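Local coordinates for protein Rnh (Ribonuclease H) (Chlorobaculum tepidum, PDB 3H08) that probably cuts the RNA strand of RNA-DNA hybrids as a magnesium-dependent endonuclease, leaving 5'-phosphate ends, at residues 2-10 with 21-29; 44-52 with 67-75. The protein carries 3 engineered substitutions. All blocks are in the same frame, centred on the assembly; numbering follows the deposited sequence.

Contact 1 comes first along the chain and closes before contact 2 opens; their centres lie about 13 Å apart. Contact 1 pairs strands 4-13 and 18-28 as a beta hairpin of the five-stranded mixed sheet, while contact 2 sets helix 44-57 against the end of strand 64-69 and the start of helix 72-79. They meet in the sheet, where strand 64-69 runs parallel to strand 4-13 and Tyr68 probably bonds through its backbone to Ile7 and Thr9. In this RNase H fold strands 4-13 and 64-69 and helix 44-57 bring together Asp10, Glu48 and Asp70, three of the four predicted magnesium ligands; side chains of Glu48 and Asp10 lie about 3 and 4 Å from the magnesium ion.

Contact 1. Residues 2-10 with 21-29; sequences EKTITIYTD and GWGALLMYG
Lys3 lays its extended chain across the ring of Tyr28 at about a right angle: CD sits 4.0 Å from the centroid of the Tyr28 ring, over one face, a CH-pi contact. Tyr28 reaches this place because its CG is anti to the backbone N (chi1 179°), which swings the ring toward the first strand. There Thr4 O meets the ring edge in plane, 3.4 Å from Tyr28 CD1. Further along, Tyr8 and Met27 share one face of the sheet. The methionine is bent at its last torsion, bringing CE to 3.8 Å from Tyr8 CE2, and Tyr130 of helix 129-144 packs against both residues. These strands form the first hairpin of the RNase H fold, antiparallel at 166°, with paired backbone bonds at Thr6-Met27, Tyr8-Leu25 and Asp10-Gly23; Tyr8 N to Leu25 O is 2.8 Å. On the other face Ile7 and Leu26 lie side by side, pointing the same way, with Ile7 CG1 4.0 Å from Leu26 CG. Thr9 CG2 rests against Ala24 CB, and Ala51 of helix 44-57 touches Thr9. Asp10, a predicted magnesium ligand, pairs with Gly23, and its side chain lies about 3 Å from that of Asp135, another predicted ligand.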
loop_
_atom_site.group_PDB
_atom_site.type_symbol
_atom_site.label_atom_id
_atom_site.label_comp_id
_atom_site.label_asym_id
_atom_site.label_seq_id
_atom_site.Cartn_x
_atom_site.Cartn_y
_atom_site.Cartn_z
ATOM N N GLU A 2 -12.726 -10.605 -13.007
ATOM C CA GLU A 2 -12.601 -12.047 -12.639
ATOM C C GLU A 2 -11.135 -12.479 -12.360
ATOM O O GLU A 2 -10.932 -13.600 -11.935
ATOM C CB GLU A 2 -13.236 -12.950 -13.711
ATOM C CG GLU A 2 -12.551 -12.925 -15.100
ATOM C CD GLU A 2 -13.507 -13.239 -16.266
ATOM O OE1 GLU A 2 -14.515 -13.979 -16.083
ATOM O OE2 GLU A 2 -13.244 -12.757 -17.397
ATOM N N LYS A 3 -10.145 -11.603 -12.596
ATOM C CA LYS A 3 -8.709 -11.985 -12.500
ATOM C C LYS A 3 -8.285 -11.968 -11.037
ATOM O O LYS A 3 -8.768 -11.127 -10.267
ATOM C CB LYS A 3 -7.818 -10.981 -13.234
ATOM C CG LYS A 3 -8.043 -10.727 -14.719
ATOM C CD LYS A 3 -6.996 -9.682 -15.160
ATOM C CE LYS A 3 -7.114 -9.231 -16.587
ATOM N NZ LYS A 3 -5.976 -8.295 -16.849
ATOM N N THR A 4 -7.397 -12.879 -10.648
ATOM C CA THR A 4 -6.682 -12.731 -9.369
ATOM C C THR A 4 -5.311 -12.159 -9.645
ATOM O O THR A 4 -4.474 -12.764 -10.358
ATOM C CB THR A 4 -6.531 -14.028 -8.583
ATOM O OG1 THR A 4 -7.826 -14.581 -8.309
ATOM C CG2 THR A 4 -5.765 -13.775 -7.291
ATOM N N ILE A 5 -5.091 -10.967 -9.090
ATOM C CA ILE A 5 -3.890 -10.166 -9.293
ATOM C C ILE A 5 -3.126 -10.069 -7.990
ATOM O O ILE A 5 -3.686 -9.666 -6.971
ATOM C CB ILE A 5 -4.255 -8.704 -9.710
ATOM C CG1 ILE A 5 -5.280 -8.695 -10.832
ATOM C CG2 ILE A 5 -3.026 -7.941 -10.116
ATOM C CD1 ILE A 5 -4.847 -9.429 -12.076
ATOM N N THR A 6 -1.825 -10.337 -8.033
ATOM C CA THR A 6 -1.014 -10.269 -6.825
ATOM C C THR A 6 -0.248 -8.932 -6.875
ATOM O O THR A 6 0.319 -8.585 -7.896
ATOM C CB THR A 6 -0.109 -11.490 -6.744
ATOM O OG1 THR A 6 -0.916 -12.664 -6.768
ATOM C CG2 THR A 6 0.755 -11.470 -5.492
ATOM N N ILE A 7 -0.283 -8.182 -5.768
ATOM C CA ILE A 7 0.324 -6.869 -5.695
ATOM C C ILE A 7 1.265 -6.839 -4.517
ATOM O O ILE A 7 0.917 -7.237 -3.414
ATOM C CB ILE A 7 -0.739 -5.741 -5.573
ATOM C CG1 ILE A 7 -1.769 -5.886 -6.676
ATOM C CG2 ILE A 7 -0.083 -4.406 -5.593
ATOM C CD1 ILE A 7 -2.789 -4.795 -6.700
ATOM N N TYR A 8 2.466 -6.338 -4.778
ATOM C CA TYR A 8 3.532 -6.197 -3.790
ATOM C C TYR A 8 3.786 -4.716 -3.602
ATOM O O TYR A 8 4.049 -4.015 -4.559
ATOM C CB TYR A 8 4.772 -6.893 -4.267
ATOM C CG TYR A 8 4.580 -8.352 -4.560
ATOM C CD1 TYR A 8 4.793 -9.308 -3.577
ATOM C CD2 TYR A 8 4.165 -8.792 -5.821
ATOM C CE1 TYR A 8 4.632 -10.659 -3.835
ATOM C CE2 TYR A 8 3.998 -10.127 -6.074
ATOM C CZ TYR A 8 4.212 -11.064 -5.076
ATOM O OH TYR A 8 4.094 -12.423 -5.349
ATOM N N THR A 9 3.659 -4.234 -2.383
ATOM C CA THR A 9 3.722 -2.803 -2.120
ATOM C C THR A 9 4.803 -2.485 -1.083
ATOM O O THR A 9 5.032 -3.257 -0.124
ATOM C CB THR A 9 2.343 -2.261 -1.654
ATOM O OG1 THR A 9 2.023 -2.773 -0.351
ATOM C CG2 THR A 9 1.270 -2.626 -2.629
ATOM N N ASP A 10 5.403 -1.299 -1.205
ATOM C CA ASP A 10 6.404 -0.822 -0.237
ATOM C C ASP A 10 6.415 0.681 -0.212
ATOM O O ASP A 10 6.232 1.321 -1.223
ATOM C CB ASP A 10 7.837 -1.336 -0.560
ATOM C CG ASP A 10 8.853 -1.162 0.619
ATOM O OD1 ASP A 10 9.242 0.005 0.936
ATOM O OD2 ASP A 10 9.379 -2.196 1.165
ATOM N N GLY A 21 8.875 7.885 -0.732
ATOM C CA GLY A 21 8.462 7.269 -1.969
ATOM C C GLY A 21 7.656 6.020 -1.711
ATOM O O GLY A 21 7.677 5.443 -0.620
ATOM N N TRP A 22 6.986 5.583 -2.763
ATOM C CA TRP A 22 6.220 4.365 -2.740
ATOM C C TRP A 22 6.422 3.619 -4.048
ATOM O O TRP A 22 6.728 4.214 -5.090
ATOM C CB TRP A 22 4.701 4.645 -2.504
ATOM C CG TRP A 22 4.130 5.642 -3.445
ATOM C CD1 TRP A 22 4.064 7.004 -3.280
ATOM C CD2 TRP A 22 3.609 5.384 -4.749
ATOM N NE1 TRP A 22 3.526 7.589 -4.392
ATOM C CE2 TRP A 22 3.249 6.620 -5.311
ATOM C CE3 TRP A 22 3.388 4.223 -5.491
ATOM C CZ2 TRP A 22 2.710 6.722 -6.569
ATOM C CZ3 TRP A 22 2.900 4.355 -6.753
ATOM C CH2 TRP A 22 2.541 5.579 -7.264
ATOM N N GLY A 23 6.179 2.314 -3.994
ATOM C CA GLY A 23 6.305 1.488 -5.164
ATOM C C GLY A 23 5.339 0.319 -5.072
ATOM O O GLY A 23 4.983 -0.139 -3.980
ATOM N N ALA A 24 4.910 -0.161 -6.216
ATOM C CA ALA A 24 4.064 -1.345 -6.274
ATOM C C ALA A 24 4.388 -2.126 -7.544
ATOM O O ALA A 24 4.617 -1.547 -8.603
ATOM C CB ALA A 24 2.579 -0.978 -6.223
ATOM N N LEU A 25 4.340 -3.437 -7.419
ATOM C CA LEU A 25 4.526 -4.371 -8.500
ATOM C C LEU A 25 3.257 -5.210 -8.552
ATOM O O LEU A 25 2.853 -5.825 -7.543
ATOM C CB LEU A 25 5.744 -5.261 -8.206
ATOM C CG LEU A 25 6.086 -6.349 -9.175
ATOM C CD1 LEU A 25 6.113 -5.825 -10.534
ATOM C CD2 LEU A 25 7.440 -6.922 -8.768
ATOM N N LEU A 26 2.593 -5.148 -9.700
ATOM C CA LEU A 26 1.363 -5.881 -9.964
ATOM C C LEU A 26 1.688 -7.052 -10.854
ATOM O O LEU A 26 2.371 -6.888 -11.867
ATOM C CB LEU A 26 0.324 -4.981 -10.666
ATOM C CG LEU A 26 -0.323 -3.909 -9.791
ATOM C CD1 LEU A 26 0.531 -2.704 -9.692
ATOM C CD2 LEU A 26 -1.682 -3.554 -10.318
ATOM N N MET A 27 1.211 -8.228 -10.496
ATOM C CA MET A 27 1.539 -9.459 -11.190
ATOM C C MET A 27 0.287 -10.257 -11.553
ATOM O O MET A 27 -0.586 -10.480 -10.736
ATOM C CB MET A 27 2.433 -10.297 -10.275
ATOM C CG MET A 27 2.720 -11.631 -10.776
ATOM S SD MET A 27 3.671 -12.484 -9.522
ATOM C CE MET A 27 5.116 -11.467 -9.442
ATOM N N TYR A 28 0.226 -10.701 -12.803
ATOM C CA TYR A 28 -0.809 -11.617 -13.266
ATOM C C TYR A 28 -0.145 -12.622 -14.218
ATOM O O TYR A 28 0.154 -12.298 -15.363
ATOM C CB TYR A 28 -1.904 -10.820 -13.941
ATOM C CG TYR A 28 -3.029 -11.652 -14.487
ATOM C CD1 TYR A 28 -3.831 -12.426 -13.651
ATOM C CD2 TYR A 28 -3.310 -11.659 -15.858
ATOM C CE1 TYR A 28 -4.851 -13.204 -14.178
ATOM C CE2 TYR A 28 -4.319 -12.407 -16.374
ATOM C CZ TYR A 28 -5.089 -13.175 -15.546
ATOM O OH TYR A 28 -6.091 -13.923 -16.104
ATOM N N GLY A 29 0.108 -13.827 -13.721
ATOM C CA GLY A 29 0.936 -14.799 -14.414
ATOM C C GLY A 29 2.291 -14.230 -14.765
ATOM O O GLY A 29 3.005 -13.681 -13.904
#

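Contact 2. Residues 44-52 with 67-75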
loop_
_atom_site.group_PDB
_atom_site.type_symbol
_atom_site.label_atom_id
_atom_site.label_comp_id
_atom_site.label_asym_id
_atom_site.label_seq_id
_atom_site.Cartn_x
_atom_site.Cartn_y
_atom_site.Cartn_z
ATOM N N ASN A 44 6.713 7.275 7.014
ATOM C CA ASN A 44 6.718 5.883 6.576
ATOM C C ASN A 44 5.311 5.295 6.474
ATOM O O ASN A 44 4.976 4.621 5.509
ATOM C CB ASN A 44 7.564 5.028 7.517
ATOM C CG ASN A 44 9.045 5.266 7.331
ATOM O OD1 ASN A 44 9.623 4.830 6.337
ATOM N ND2 ASN A 44 9.656 5.959 8.265
ATOM N N ASN A 45 4.494 5.516 7.500
ATOM C CA ASN A 45 3.124 5.011 7.473
ATOM C C ASN A 45 2.330 5.514 6.291
ATOM O O ASN A 45 1.609 4.766 5.667
ATOM C CB ASN A 45 2.396 5.353 8.762
ATOM C CG ASN A 45 2.812 4.473 9.932
ATOM O OD1 ASN A 45 3.471 3.441 9.755
ATOM N ND2 ASN A 45 2.366 4.840 11.121
ATOM N N ARG A 46 2.436 6.800 5.981
ATOM C CA ARG A 46 1.717 7.329 4.827
ATOM C C ARG A 46 2.184 6.715 3.526
ATOM O O ARG A 46 1.348 6.404 2.633
ATOM C CB ARG A 46 1.803 8.857 4.766
ATOM C CG ARG A 46 0.889 9.522 5.745
ATOM C CD ARG A 46 0.763 11.033 5.510
ATOM N NE ARG A 46 0.054 11.388 4.286
ATOM C CZ ARG A 46 -1.262 11.525 4.173
ATOM N NH1 ARG A 46 -2.071 11.265 5.196
ATOM N NH2 ARG A 46 -1.783 11.892 2.998
ATOM N N MET A 47 3.490 6.511 3.385
ATOM C CA MET A 47 3.983 5.916 2.132
ATOM C C MET A 47 3.591 4.420 2.003
ATOM O O MET A 47 3.339 3.953 0.922
ATOM C CB MET A 47 5.478 6.080 1.992
ATOM C CG MET A 47 5.918 7.501 1.779
ATOM S SD MET A 47 5.387 8.234 0.195
ATOM C CE MET A 47 3.835 8.934 0.657
ATOM N N GLU A 48 3.540 3.718 3.125
ATOM C CA GLU A 48 3.049 2.343 3.177
ATOM C C GLU A 48 1.616 2.257 2.704
ATOM O O GLU A 48 1.271 1.369 1.929
ATOM C CB GLU A 48 3.179 1.803 4.603
ATOM C CG GLU A 48 4.648 1.608 5.014
ATOM C CD GLU A 48 4.883 1.409 6.536
ATOM O OE1 GLU A 48 3.938 1.201 7.352
ATOM O OE2 GLU A 48 6.065 1.463 6.932
ATOM N N LEU A 49 0.762 3.173 3.171
ATOM C CA LEU A 49 -0.639 3.177 2.721
ATOM C C LEU A 49 -0.723 3.594 1.272
ATOM O O LEU A 49 -1.478 3.015 0.498
ATOM C CB LEU A 49 -1.465 4.118 3.557
ATOM C CG LEU A 49 -1.648 3.807 5.026
ATOM C CD1 LEU A 49 -2.713 4.731 5.586
ATOM C CD2 LEU A 49 -2.060 2.403 5.224
ATOM N N MET A 50 0.021 4.633 0.912
ATOM C CA MET A 50 -0.025 5.138 -0.472
ATOM C C MET A 50 0.356 4.069 -1.482
ATOM O O MET A 50 -0.213 3.958 -2.565
ATOM C CB MET A 50 0.859 6.367 -0.629
ATOM C CG MET A 50 0.628 7.055 -1.940
ATOM S SD MET A 50 -0.967 7.864 -1.997
ATOM C CE MET A 50 -0.714 9.203 -0.846
ATOM N N ALA A 51 1.357 3.262 -1.154
ATOM C CA ALA A 51 1.744 2.180 -2.082
ATOM C C ALA A 51 0.568 1.241 -2.370
ATOM O O ALA A 51 0.359 0.846 -3.494
ATOM C CB ALA A 51 2.887 1.455 -1.558
ATOM N N ALA A 52 -0.168 0.869 -1.326
ATOM C CA ALA A 52 -1.347 0.014 -1.490
ATOM C C ALA A 52 -2.442 0.721 -2.281
ATOM O O ALA A 52 -3.067 0.126 -3.153
ATOM C CB ALA A 52 -1.830 -0.445 -0.165
ATOM N N LEU A 67 -2.504 -9.035 -1.695
ATOM C CA LEU A 67 -1.617 -7.890 -1.493
ATOM C C LEU A 67 -0.632 -8.169 -0.398
ATOM O O LEU A 67 -1.029 -8.457 0.736
ATOM C CB LEU A 67 -2.439 -6.635 -1.196
ATOM C CG LEU A 67 -1.660 -5.318 -1.336
ATOM C CD1 LEU A 67 -2.573 -4.209 -1.712
ATOM C CD2 LEU A 67 -0.962 -5.002 -0.057
ATOM N N TYR A 68 0.645 -8.127 -0.762
ATOM C CA TYR A 68 1.785 -8.391 0.140
ATOM C C TYR A 68 2.473 -7.085 0.512
ATOM O O TYR A 68 2.976 -6.361 -0.370
ATOM C CB TYR A 68 2.794 -9.323 -0.545
ATOM C CG TYR A 68 2.278 -10.721 -0.658
ATOM C CD1 TYR A 68 2.571 -11.666 0.303
ATOM C CD2 TYR A 68 1.437 -11.082 -1.698
ATOM C CE1 TYR A 68 2.079 -12.960 0.193
ATOM C CE2 TYR A 68 0.932 -12.376 -1.820
ATOM C CZ TYR A 68 1.231 -13.302 -0.843
ATOM O OH TYR A 68 0.777 -14.600 -0.937
ATOM N N SER A 69 2.499 -6.775 1.807
ATOM C CA SER A 69 3.142 -5.559 2.331
ATOM C C SER A 69 4.002 -5.835 3.563
ATOM O O SER A 69 3.649 -6.666 4.361
ATOM C CB SER A 69 2.027 -4.557 2.714
ATOM O OG SER A 69 2.533 -3.345 3.253
ATOM N N ASP A 70 5.103 -5.093 3.770
ATOM C CA ASP A 70 5.853 -5.180 5.054
ATOM C C ASP A 70 5.226 -4.303 6.128
ATOM O O ASP A 70 5.697 -4.292 7.264
ATOM C CB ASP A 70 7.313 -4.783 4.876
ATOM C CG ASP A 70 8.125 -4.941 6.133
ATOM O OD1 ASP A 70 8.132 -6.059 6.709
ATOM O OD2 ASP A 70 8.766 -3.956 6.541
ATOM N N SER A 71 4.121 -3.616 5.791
ATOM C CA SER A 71 3.527 -2.647 6.704
ATOM C C SER A 71 2.566 -3.279 7.690
ATOM O O SER A 71 1.438 -3.653 7.335
ATOM C CB SER A 71 2.824 -1.538 5.933
ATOM O OG SER A 71 2.148 -0.627 6.772
ATOM N N ALA A 72 2.991 -3.373 8.949
ATOM C CA ALA A 72 2.096 -3.830 10.001
ATOM C C ALA A 72 0.928 -2.860 10.175
ATOM O O ALA A 72 -0.192 -3.276 10.396
ATOM C CB ALA A 72 2.833 -3.981 11.275
ATOM N N TYR A 73 1.211 -1.567 10.027
ATOM C CA TYR A 73 0.205 -0.512 10.101
ATOM C C TYR A 73 -0.949 -0.810 9.186
ATOM O O TYR A 73 -2.092 -0.815 9.593
ATOM C CB TYR A 73 0.879 0.821 9.745
ATOM C CG TYR A 73 -0.009 2.039 9.812
ATOM C CD1 TYR A 73 -0.628 2.420 11.003
ATOM C CD2 TYR A 73 -0.207 2.847 8.688
ATOM C CE1 TYR A 73 -1.445 3.566 11.056
ATOM C CE2 TYR A 73 -0.962 3.991 8.758
ATOM C CZ TYR A 73 -1.583 4.347 9.918
ATOM O OH TYR A 73 -2.362 5.489 9.946
ATOM N N LEU A 74 -0.634 -1.078 7.929
ATOM C CA LEU A 74 -1.651 -1.441 6.975
ATOM C C LEU A 74 -2.292 -2.771 7.273
ATOM O O LEU A 74 -3.533 -2.910 7.327
ATOM C CB LEU A 74 -1.054 -1.466 5.573
ATOM C CG LEU A 74 -1.940 -1.959 4.419
ATOM C CD1 LEU A 74 -3.155 -1.040 4.229
ATOM C CD2 LEU A 74 -1.144 -2.098 3.172
ATOM N N VAL A 75 -1.465 -3.794 7.378
ATOM C CA VAL A 75 -2.008 -5.143 7.415
ATOM C C VAL A 75 -2.815 -5.398 8.697
ATOM O O VAL A 75 -3.887 -5.988 8.658
ATOM C CB VAL A 75 -0.894 -6.210 7.219
ATOM C CG1 VAL A 75 -1.474 -7.614 7.404
ATOM C CG2 VAL A 75 -0.241 -6.047 5.907
HETATM O O HOH W 1 2.710 -1.117 1.821
HETATM O O HOH W 2 4.126 -0.306 9.661
#
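Glu48 OE1 takes a short bond from Ser71 OG, 2.6 Å, which arrives from above the carboxylate plane, 41° out of it. A water also donates to Glu48 OE1, at 2.8 Å, and accepts from Tyr73 N. Ser71 OG does double duty: as N-cap of helix 72-79 it accepts from Leu74 N at 3.0 Å, nearly straight. A second water joins the backbone Glu48 O to Ser69 OG. Beside this polar core the Asn45 amide stacks on the Tyr73 ring, planes 8° apart, with Asn45 CB 3.6 Å from Tyr73 CD2. With chi1 at -178°, Tyr73 extends away from its own backbone N and lays its ring on helix 44-57, where Leu49 CD1 lies 3.7 Å from Tyr73 CE2. Replacing Tyr73 with alanine is likely to leave the Asn45 amide without its stacking partner and open a gap beside Leu49. Deeper in, Leu49 CD2 packs on Leu74 CD1, and Ala52 CB touches both Leu74 CD2 and Leu67 CD1. Glu48 is a predicted magnesium ligand, its side chain about 3 Å from the bound magnesium ion, which would make Ser71 a second-shell residue, probably steadying the carboxylate while its own hydroxyl is held by the helix start.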